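Local coordinates for epoxyqueuosine reductase (Streptococcus thermophilus, PDB 5D6S), which is an iron-sulfur protein of the QueG family that carries a cobalamin and two 4Fe-4S clusters in one chain, at residues A[45-58]-A[82-96]. Residues are numbered along the deposited sequence; the frame is centred on the assembly and turned at random.
Sequences KIGFTTADDFDYLE and IYPKLSLESAKTIIS
Ile82 opens the contact by packing its CG2 branch against Phe54 CB and Leu57 CB, while its carbonyl O takes the backbone N of Phe54 at 2.9 Å and lies in the plane of the Phe54 ring, at its edge. Tyr83 follows with the rim of its ring: Asp53 CB approaches Tyr83 CD1, and the carboxylate stands nearly upright to the ring, the two planes 82° apart. Pro84 crosses the Phe54 side chain at about a right angle, its CG 4.0 Å from CE1 at the ring edge. Beyond the turn, Ala91 and Ala51 meet methyl to methyl, CB to CB at 3.7 Å, and Lys92 O receives Ala51 N.

At Thr93 the pairing illustrates how one carbonyl can serve two donors. With OG1 anti to the backbone N (chi1 -176°), this side chain bonds to Thr49 O at 2.6 Å, and Ile94 N reaches the same oxygen at 2.7 Å from the opposite face of its carbonyl plane. Thr49 N answers to Ile94 O, completing an antiparallel hydrogen-bonded pair. Ile95 lies alongside Phe48 and Ile46, its CG2 3.6 Å from Ile46 CD1. Ser96 N then bonds to Gly47 O, in a looser pairing.

Strand 45-50 is one of the two outermost strands of the chain's four-stranded antiparallel sheet, with strand 190-197 flanking strand 93-100 on its other side. Helix 30-40 covers Ile46 and Phe48; helix 163-169 packs on Ile94 and Phe54, its Arg169 binding Thr49 OG1, and Leu57, near the start of helix 55-67, touches the bound cobalamin.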
ATOM      1  N   LYS A  45       9.884 -16.268  -7.273  1.00 71.23           N
ATOM      2  CA  LYS A  45       9.170 -16.824  -8.430  1.00 72.95           C
ATOM      3  C   LYS A  45       9.519 -15.998  -9.638  1.00 80.35           C
ATOM      4  O   LYS A  45       9.821 -14.816  -9.510  1.00 85.69           O
ATOM      5  CB  LYS A  45       7.656 -16.799  -8.242  1.00 67.42           C
ATOM      6  CG  LYS A  45       6.994 -18.150  -8.204  1.00 68.20           C
ATOM      7  CD  LYS A  45       5.523 -18.009  -7.828  1.00 71.19           C
ATOM      8  CE  LYS A  45       4.735 -19.276  -8.099  1.00 68.32           C
ATOM      9  NZ  LYS A  45       4.265 -19.300  -9.501  1.00 71.98           N
ATOM     10  N   ILE A  46       9.457 -16.623 -10.806  1.00 82.41           N
ATOM     11  CA  ILE A  46       9.790 -15.949 -12.052  1.00 71.45           C
ATOM     12  C   ILE A  46       8.958 -16.525 -13.167  1.00 71.03           C
ATOM     13  O   ILE A  46       8.519 -17.674 -13.120  1.00 79.77           O
ATOM     14  CB  ILE A  46      11.289 -16.034 -12.348  1.00 71.74           C
ATOM     15  CG1 ILE A  46      11.655 -15.181 -13.553  1.00 69.73           C
ATOM     16  CG2 ILE A  46      11.730 -17.484 -12.521  1.00 80.17           C
ATOM     17  CD1 ILE A  46      13.116 -14.784 -13.556  1.00 70.19           C
ATOM     18  N   GLY A  47       8.705 -15.696 -14.154  1.00 74.31           N
ATOM     19  CA  GLY A  47       7.755 -16.014 -15.204  1.00 72.87           C
ATOM     20  C   GLY A  47       8.218 -15.326 -16.473  1.00 74.93           C
ATOM     21  O   GLY A  47       9.071 -14.444 -16.418  1.00 61.57           O
ATOM     22  N   PHE A  48       7.673 -15.759 -17.613  1.00 75.67           N
ATOM     23  CA  PHE A  48       8.057 -15.223 -18.909  1.00 66.98           C
ATOM     24  C   PHE A  48       6.813 -15.032 -19.734  1.00 71.43           C
ATOM     25  O   PHE A  48       5.856 -15.794 -19.638  1.00 68.14           O
ATOM     26  CB  PHE A  48       9.023 -16.160 -19.625  1.00 67.00           C
ATOM     27  CG  PHE A  48      10.281 -16.433 -18.856  1.00 64.78           C
ATOM     28  CD1 PHE A  48      10.303 -17.428 -17.884  1.00 58.50           C
ATOM     29  CD2 PHE A  48      11.430 -15.680 -19.076  1.00 61.09           C
ATOM     30  CE1 PHE A  48      11.451 -17.678 -17.144  1.00 63.01           C
ATOM     31  CE2 PHE A  48      12.586 -15.932 -18.340  1.00 68.23           C
ATOM     32  CZ  PHE A  48      12.600 -16.940 -17.373  1.00 63.16           C
ATOM     33  N   THR A  49       6.813 -13.984 -20.535  1.00 76.90           N
ATOM     34  CA  THR A  49       5.679 -13.722 -21.400  1.00 79.12           C
ATOM     35  C   THR A  49       6.147 -12.841 -22.539  1.00 79.78           C
ATOM     36  O   THR A  49       7.249 -12.299 -22.517  1.00 66.98           O
ATOM     37  CB  THR A  49       4.507 -13.069 -20.655  1.00 77.42           C
ATOM     38  OG1 THR A  49       3.570 -12.544 -21.604  1.00 81.04           O
ATOM     39  CG2 THR A  49       4.997 -11.946 -19.783  1.00 84.81           C
ATOM     40  N   THR A  50       5.305 -12.731 -23.551  1.00 82.66           N
ATOM     41  CA  THR A  50       5.670 -11.978 -24.735  1.00 82.20           C
ATOM     42  C   THR A  50       5.582 -10.497 -24.414  1.00 79.57           C
ATOM     43  O   THR A  50       4.925 -10.087 -23.450  1.00 83.88           O
ATOM     44  CB  THR A  50       4.747 -12.297 -25.930  1.00 75.74           C
ATOM     45  OG1 THR A  50       3.416 -11.851 -25.643  1.00 74.02           O
ATOM     46  CG2 THR A  50       4.739 -13.797 -26.224  1.00 70.48           C
ATOM     47  N   ALA A  51       6.241  -9.706 -25.247  1.00 70.75           N
ATOM     48  CA  ALA A  51       6.036  -8.273 -25.277  1.00 63.85           C
ATOM     49  C   ALA A  51       4.775  -7.918 -26.079  1.00 66.99           C
ATOM     50  O   ALA A  51       4.670  -6.815 -26.614  1.00 65.46           O
ATOM     51  CB  ALA A  51       7.247  -7.596 -25.881  1.00 66.13           C
ATOM     52  N   ASP A  52       3.832  -8.852 -26.203  1.00 69.60           N
ATOM     53  CA  ASP A  52       2.592  -8.559 -26.910  1.00 78.93           C
ATOM     54  C   ASP A  52       1.819  -7.569 -26.081  1.00 70.36           C
ATOM     55  O   ASP A  52       1.827  -7.640 -24.842  1.00 67.77           O
ATOM     56  CB  ASP A  52       1.727  -9.807 -27.120  1.00 90.14           C
ATOM     57  CG  ASP A  52       2.236 -10.695 -28.240  1.00 96.83           C
ATOM     58  OD1 ASP A  52       3.178 -10.300 -28.954  1.00104.00           O
ATOM     59  OD2 ASP A  52       1.676 -11.792 -28.410  1.00102.19           O
ATOM     60  N   ASP A  53       1.151  -6.655 -26.760  1.00 62.06           N
ATOM     61  CA  ASP A  53       0.431  -5.645 -26.046  1.00 75.30           C
ATOM     62  C   ASP A  53      -0.724  -6.229 -25.191  1.00 77.41           C
ATOM     63  O   ASP A  53      -0.943  -7.438 -25.156  1.00 80.56           O
ATOM     64  CB  ASP A  53       0.022  -4.500 -26.981  1.00 83.68           C
ATOM     65  CG  ASP A  53      -0.701  -4.957 -28.209  1.00 91.00           C
ATOM     66  OD1 ASP A  53      -1.772  -5.595 -28.054  1.00106.82           O
ATOM     67  OD2 ASP A  53      -0.238  -4.613 -29.324  1.00 86.70           O
ATOM     68  N   PHE A  54      -1.414  -5.369 -24.456  1.00 76.30           N
ATOM     69  CA  PHE A  54      -2.408  -5.804 -23.495  1.00 71.21           C
ATOM     70  C   PHE A  54      -3.747  -5.136 -23.774  1.00 69.38           C
ATOM     71  O   PHE A  54      -4.485  -4.842 -22.837  1.00 75.10           O
ATOM     72  CB  PHE A  54      -1.991  -5.416 -22.065  1.00 68.15           C
ATOM     73  CG  PHE A  54      -0.786  -6.146 -21.525  1.00 59.53           C
ATOM     74  CD1 PHE A  54       0.492  -5.757 -21.884  1.00 56.89           C
ATOM     75  CD2 PHE A  54      -0.941  -7.169 -20.598  1.00 56.07           C
ATOM     76  CE1 PHE A  54       1.600  -6.411 -21.389  1.00 52.17           C
ATOM     77  CE2 PHE A  54       0.164  -7.832 -20.090  1.00 56.00           C
ATOM     78  CZ  PHE A  54       1.435  -7.456 -20.484  1.00 53.87           C
ATOM     79  N   ASP A  55      -4.112  -4.955 -25.036  1.00 75.81           N
ATOM     80  CA  ASP A  55      -5.329  -4.175 -25.324  1.00 82.20           C
ATOM     81  C   ASP A  55      -6.626  -4.751 -24.740  1.00 76.41           C
ATOM     82  O   ASP A  55      -7.649  -4.049 -24.726  1.00 70.70           O
ATOM     83  CB  ASP A  55      -5.515  -3.808 -26.818  1.00 93.13           C
ATOM     84  CG  ASP A  55      -4.893  -4.809 -27.767  1.00101.81           C
ATOM     85  OD1 ASP A  55      -4.969  -6.030 -27.499  1.00 96.20           O
ATOM     86  OD2 ASP A  55      -4.332  -4.349 -28.786  1.00108.92           O
ATOM     87  N   TYR A  56      -6.610  -5.987 -24.229  1.00 75.60           N
ATOM     88  CA  TYR A  56      -7.785  -6.465 -23.469  1.00 81.07           C
ATOM     89  C   TYR A  56      -8.090  -5.563 -22.243  1.00 85.37           C
ATOM     90  O   TYR A  56      -9.246  -5.430 -21.848  1.00 80.99           O
ATOM     91  CB  TYR A  56      -7.667  -7.945 -23.086  1.00 74.46           C
ATOM     92  CG  TYR A  56      -6.795  -8.311 -21.905  1.00 78.60           C
ATOM     93  CD1 TYR A  56      -5.433  -8.513 -22.057  1.00 74.34           C
ATOM     94  CD2 TYR A  56      -7.354  -8.523 -20.639  1.00 83.65           C
ATOM     95  CE1 TYR A  56      -4.643  -8.888 -20.978  1.00 73.72           C
ATOM     96  CE2 TYR A  56      -6.569  -8.895 -19.544  1.00 79.55           C
ATOM     97  CZ  TYR A  56      -5.210  -9.079 -19.716  1.00 77.93           C
ATOM     98  OH  TYR A  56      -4.416  -9.439 -18.631  1.00 74.70           O
ATOM     99  N   LEU A  57      -7.049  -4.904 -21.716  1.00 80.71           N
ATOM    100  CA  LEU A  57      -7.162  -3.937 -20.616  1.00 77.93           C
ATOM    101  C   LEU A  57      -7.728  -2.548 -20.998  1.00 73.42           C
ATOM    102  O   LEU A  57      -8.514  -1.976 -20.236  1.00 76.37           O
ATOM    103  CB  LEU A  57      -5.805  -3.763 -19.939  1.00 75.04           C
ATOM    104  CG  LEU A  57      -5.206  -5.039 -19.354  1.00 71.01           C
ATOM    105  CD1 LEU A  57      -3.817  -4.782 -18.826  1.00 67.89           C
ATOM    106  CD2 LEU A  57      -6.079  -5.607 -18.246  1.00 72.85           C
ATOM    107  N   GLU A  58      -7.351  -2.035 -22.164  1.00 65.20           N
ATOM    108  CA  GLU A  58      -7.818  -0.713 -22.631  1.00 74.10           C
ATOM    109  C   GLU A  58      -9.184  -0.339 -22.127  1.00 75.83           C
ATOM    110  O   GLU A  58      -9.352   0.648 -21.412  1.00 76.28           O
ATOM    111  CB  GLU A  58      -7.894  -0.637 -24.165  1.00 76.70           C
ATOM    112  CG  GLU A  58      -6.723   0.048 -24.836  1.00 81.22           C
ATOM    113  CD  GLU A  58      -7.146   1.069 -25.884  1.00 79.14           C
ATOM    114  OE1 GLU A  58      -7.931   1.972 -25.526  1.00 76.52           O
ATOM    115  OE2 GLU A  58      -6.646   1.003 -27.038  1.00 69.33           O
ATOM    116  N   ILE A  82      -0.313  -0.191 -22.064  1.00 72.49           N
ATOM    117  CA  ILE A  82      -0.692  -1.419 -22.784  1.00 72.23           C
ATOM    118  C   ILE A  82       0.279  -1.831 -23.909  1.00 74.75           C
ATOM    119  O   ILE A  82       0.298  -2.995 -24.301  1.00 65.52           O
ATOM    120  CB  ILE A  82      -2.104  -1.318 -23.400  1.00 72.92           C
ATOM    121  CG1 ILE A  82      -2.431   0.112 -23.782  1.00 76.48           C
ATOM    122  CG2 ILE A  82      -3.155  -1.815 -22.424  1.00 76.99           C
ATOM    123  CD1 ILE A  82      -3.526   0.205 -24.807  1.00 78.17           C
ATOM    124  N   TYR A  83       1.086  -0.897 -24.409  1.00 70.69           N
ATOM    125  CA  TYR A  83       2.003  -1.171 -25.516  1.00 69.75           C
ATOM    126  C   TYR A  83       3.452  -1.160 -25.044  1.00 66.38           C
ATOM    127  O   TYR A  83       4.112  -0.108 -25.082  1.00 73.39           O
ATOM    128  CB  TYR A  83       1.813  -0.131 -26.648  1.00 77.99           C
ATOM    129  CG  TYR A  83       0.405  -0.069 -27.225  1.00 79.40           C
ATOM    130  CD1 TYR A  83      -0.261  -1.235 -27.612  1.00 83.64           C
ATOM    131  CD2 TYR A  83      -0.252   1.147 -27.393  1.00 74.88           C
ATOM    132  CE1 TYR A  83      -1.549  -1.199 -28.134  1.00 86.64           C
ATOM    133  CE2 TYR A  83      -1.539   1.197 -27.910  1.00 83.19           C
ATOM    134  CZ  TYR A  83      -2.187   0.018 -28.285  1.00 85.13           C
ATOM    135  OH  TYR A  83      -3.475   0.055 -28.780  1.00 79.33           O
ATOM    136  N   PRO A  84       3.982  -2.325 -24.639  1.00 62.24           N
ATOM    137  CA  PRO A  84       5.350  -2.423 -24.112  1.00 68.19           C
ATOM    138  C   PRO A  84       6.449  -1.847 -24.998  1.00 72.08           C
ATOM    139  O   PRO A  84       7.505  -1.449 -24.487  1.00 66.66           O
ATOM    140  CB  PRO A  84       5.568  -3.924 -23.957  1.00 64.72           C
ATOM    141  CG  PRO A  84       4.227  -4.469 -23.750  1.00 67.55           C
ATOM    142  CD  PRO A  84       3.302  -3.620 -24.580  1.00 68.38           C
ATOM    143  N   LYS A  85       6.211  -1.804 -26.304  1.00 80.36           N
ATOM    144  CA  LYS A  85       7.225  -1.299 -27.228  1.00 91.54           C
ATOM    145  C   LYS A  85       7.467   0.198 -27.056  1.00 83.89           C
ATOM    146  O   LYS A  85       8.537   0.698 -27.406  1.00 84.14           O
ATOM    147  CB  LYS A  85       6.877  -1.640 -28.682  1.00 98.37           C
ATOM    148  CG  LYS A  85       7.100  -3.104 -29.029  1.00102.87           C
ATOM    149  CD  LYS A  85       6.435  -3.485 -30.343  1.00106.03           C
ATOM    150  CE  LYS A  85       6.150  -4.983 -30.398  1.00110.88           C
ATOM    151  NZ  LYS A  85       5.271  -5.307 -31.553  1.00103.59           N
ATOM    152  N   LEU A  86       6.481   0.905 -26.504  1.00 78.62           N
ATOM    153  CA  LEU A  86       6.649   2.326 -26.173  1.00 71.08           C
ATOM    154  C   LEU A  86       7.648   2.560 -25.036  1.00 64.31           C
ATOM    155  O   LEU A  86       8.206   3.630 -24.926  1.00 56.53           O
ATOM    156  CB  LEU A  86       5.306   2.958 -25.833  1.00 68.38           C
ATOM    157  CG  LEU A  86       4.327   3.056 -27.005  1.00 73.30           C
ATOM    158  CD1 LEU A  86       3.015   3.715 -26.582  1.00 75.24           C
ATOM    159  CD2 LEU A  86       4.931   3.840 -28.156  1.00 73.52           C
ATOM    160  N   SER A  87       7.870   1.551 -24.202  1.00 69.88           N
ATOM    161  CA  SER A  87       8.910   1.603 -23.168  1.00 68.89           C
ATOM    162  C   SER A  87      10.277   1.101 -23.651  1.00 74.65           C
ATOM    163  O   SER A  87      11.287   1.403 -23.015  1.00 81.73           O
ATOM    164  CB  SER A  87       8.501   0.784 -21.927  1.00 65.53           C
ATOM    165  OG  SER A  87       7.388   1.347 -21.264  1.00 61.01           O
ATOM    166  N   LEU A  88      10.309   0.291 -24.712  1.00 79.94           N
ATOM    167  CA  LEU A  88      11.585  -0.264 -25.196  1.00 81.64           C
ATOM    168  C   LEU A  88      11.839  -0.153 -26.731  1.00 90.13           C
ATOM    169  O   LEU A  88      12.866   0.397 -27.135  1.00 93.69           O
ATOM    170  CB  LEU A  88      11.787  -1.702 -24.688  1.00 70.98           C
ATOM    171  CG  LEU A  88      13.198  -2.316 -24.842  1.00 66.73           C
ATOM    172  CD1 LEU A  88      14.330  -1.409 -24.395  1.00 58.99           C
ATOM    173  CD2 LEU A  88      13.303  -3.637 -24.088  1.00 71.62           C
ATOM    174  N   GLU A  89      10.937  -0.672 -27.569  1.00 84.53           N
ATOM    175  CA  GLU A  89      11.120  -0.687 -29.052  1.00 83.30           C
ATOM    176  C   GLU A  89      11.633  -2.051 -29.484  1.00 77.87           C
ATOM    177  O   GLU A  89      10.961  -2.752 -30.243  1.00 81.65           O
ATOM    178  CB  GLU A  89      12.062   0.408 -29.592  1.00 75.60           C
ATOM    179  N   SER A  90      12.804  -2.444 -28.988  1.00 74.58           N
ATOM    180  CA  SER A  90      13.361  -3.793 -29.252  1.00 75.83           C
ATOM    181  C   SER A  90      12.729  -4.908 -28.396  1.00 77.54           C
ATOM    182  O   SER A  90      13.341  -5.961 -28.176  1.00 77.61           O
ATOM    183  CB  SER A  90      14.880  -3.793 -29.049  1.00 72.40           C
ATOM    184  OG  SER A  90      15.207  -3.833 -27.679  1.00 75.84           O
ATOM    185  N   ALA A  91      11.498  -4.677 -27.942  1.00 73.49           N
ATOM    186  CA  ALA A  91      10.851  -5.542 -26.969  1.00 73.46           C
ATOM    187  C   ALA A  91      10.366  -6.823 -27.608  1.00 71.31           C
ATOM    188  O   ALA A  91       9.743  -6.816 -28.659  1.00 65.07           O
ATOM    189  CB  ALA A  91       9.694  -4.824 -26.306  1.00 77.69           C
ATOM    190  N   LYS A  92      10.639  -7.917 -26.916  1.00 78.70           N
ATOM    191  CA  LYS A  92      10.407  -9.241 -27.439  1.00 81.14           C
ATOM    192  C   LYS A  92       9.788 -10.140 -26.365  1.00 78.47           C
ATOM    193  O   LYS A  92       8.791 -10.794 -26.607  1.00 75.32           O
ATOM    194  CB  LYS A  92      11.736  -9.809 -27.943  1.00 93.92           C
ATOM    195  CG  LYS A  92      11.604 -10.681 -29.174  1.00102.39           C
ATOM    196  CD  LYS A  92      11.250  -9.861 -30.406  1.00108.40           C
ATOM    197  CE  LYS A  92      10.101 -10.515 -31.165  1.00112.73           C
ATOM    198  NZ  LYS A  92       9.733  -9.781 -32.402  1.00112.75           N
ATOM    199  N   THR A  93      10.388 -10.180 -25.181  1.00 79.04           N
ATOM    200  CA  THR A  93       9.774 -10.858 -24.046  1.00 84.81           C
ATOM    201  C   THR A  93       9.783  -9.963 -22.797  1.00 88.98           C
ATOM    202  O   THR A  93      10.525  -8.975 -22.732  1.00 89.72           O
ATOM    203  CB  THR A  93      10.453 -12.217 -23.749  1.00 88.15           C
ATOM    204  OG1 THR A  93       9.751 -12.885 -22.694  1.00 99.35           O
ATOM    205  CG2 THR A  93      11.894 -12.046 -23.320  1.00 86.80           C
ATOM    206  N   ILE A  94       8.923 -10.294 -21.830  1.00 87.47           N
ATOM    207  CA  ILE A  94       8.874  -9.619 -20.515  1.00 77.79           C
ATOM    208  C   ILE A  94       9.036 -10.663 -19.429  1.00 69.78           C
ATOM    209  O   ILE A  94       8.336 -11.665 -19.421  1.00 67.34           O
ATOM    210  CB  ILE A  94       7.528  -8.891 -20.256  1.00 74.17           C
ATOM    211  CG1 ILE A  94       7.310  -7.756 -21.267  1.00 76.02           C
ATOM    212  CG2 ILE A  94       7.505  -8.311 -18.854  1.00 73.53           C
ATOM    213  CD1 ILE A  94       5.908  -7.183 -21.273  1.00 73.40           C
ATOM    214  N   ILE A  95       9.930 -10.391 -18.489  1.00 68.16           N
ATOM    215  CA  ILE A  95      10.191 -11.298 -17.377  1.00 65.36           C
ATOM    216  C   ILE A  95       9.589 -10.711 -16.115  1.00 71.48           C
ATOM    217  O   ILE A  95      10.035  -9.667 -15.639  1.00 67.28           O
ATOM    218  CB  ILE A  95      11.696 -11.477 -17.137  1.00 63.84           C
ATOM    219  CG1 ILE A  95      12.399 -11.797 -18.462  1.00 70.66           C
ATOM    220  CG2 ILE A  95      11.933 -12.547 -16.088  1.00 60.20           C
ATOM    221  CD1 ILE A  95      13.918 -11.808 -18.385  1.00 74.40           C
ATOM    222  N   SER A  96       8.579 -11.387 -15.580  1.00 73.22           N
ATOM    223  CA  SER A  96       7.927 -10.957 -14.359  1.00 70.69           C
ATOM    224  C   SER A  96       8.606 -11.601 -13.177  1.00 73.29           C
ATOM    225  O   SER A  96       8.714 -12.822 -13.145  1.00 85.41           O
ATOM    226  CB  SER A  96       6.454 -11.357 -14.355  1.00 68.46           C
ATOM    227  OG  SER A  96       5.877 -11.098 -13.085  1.00 69.74           O
TER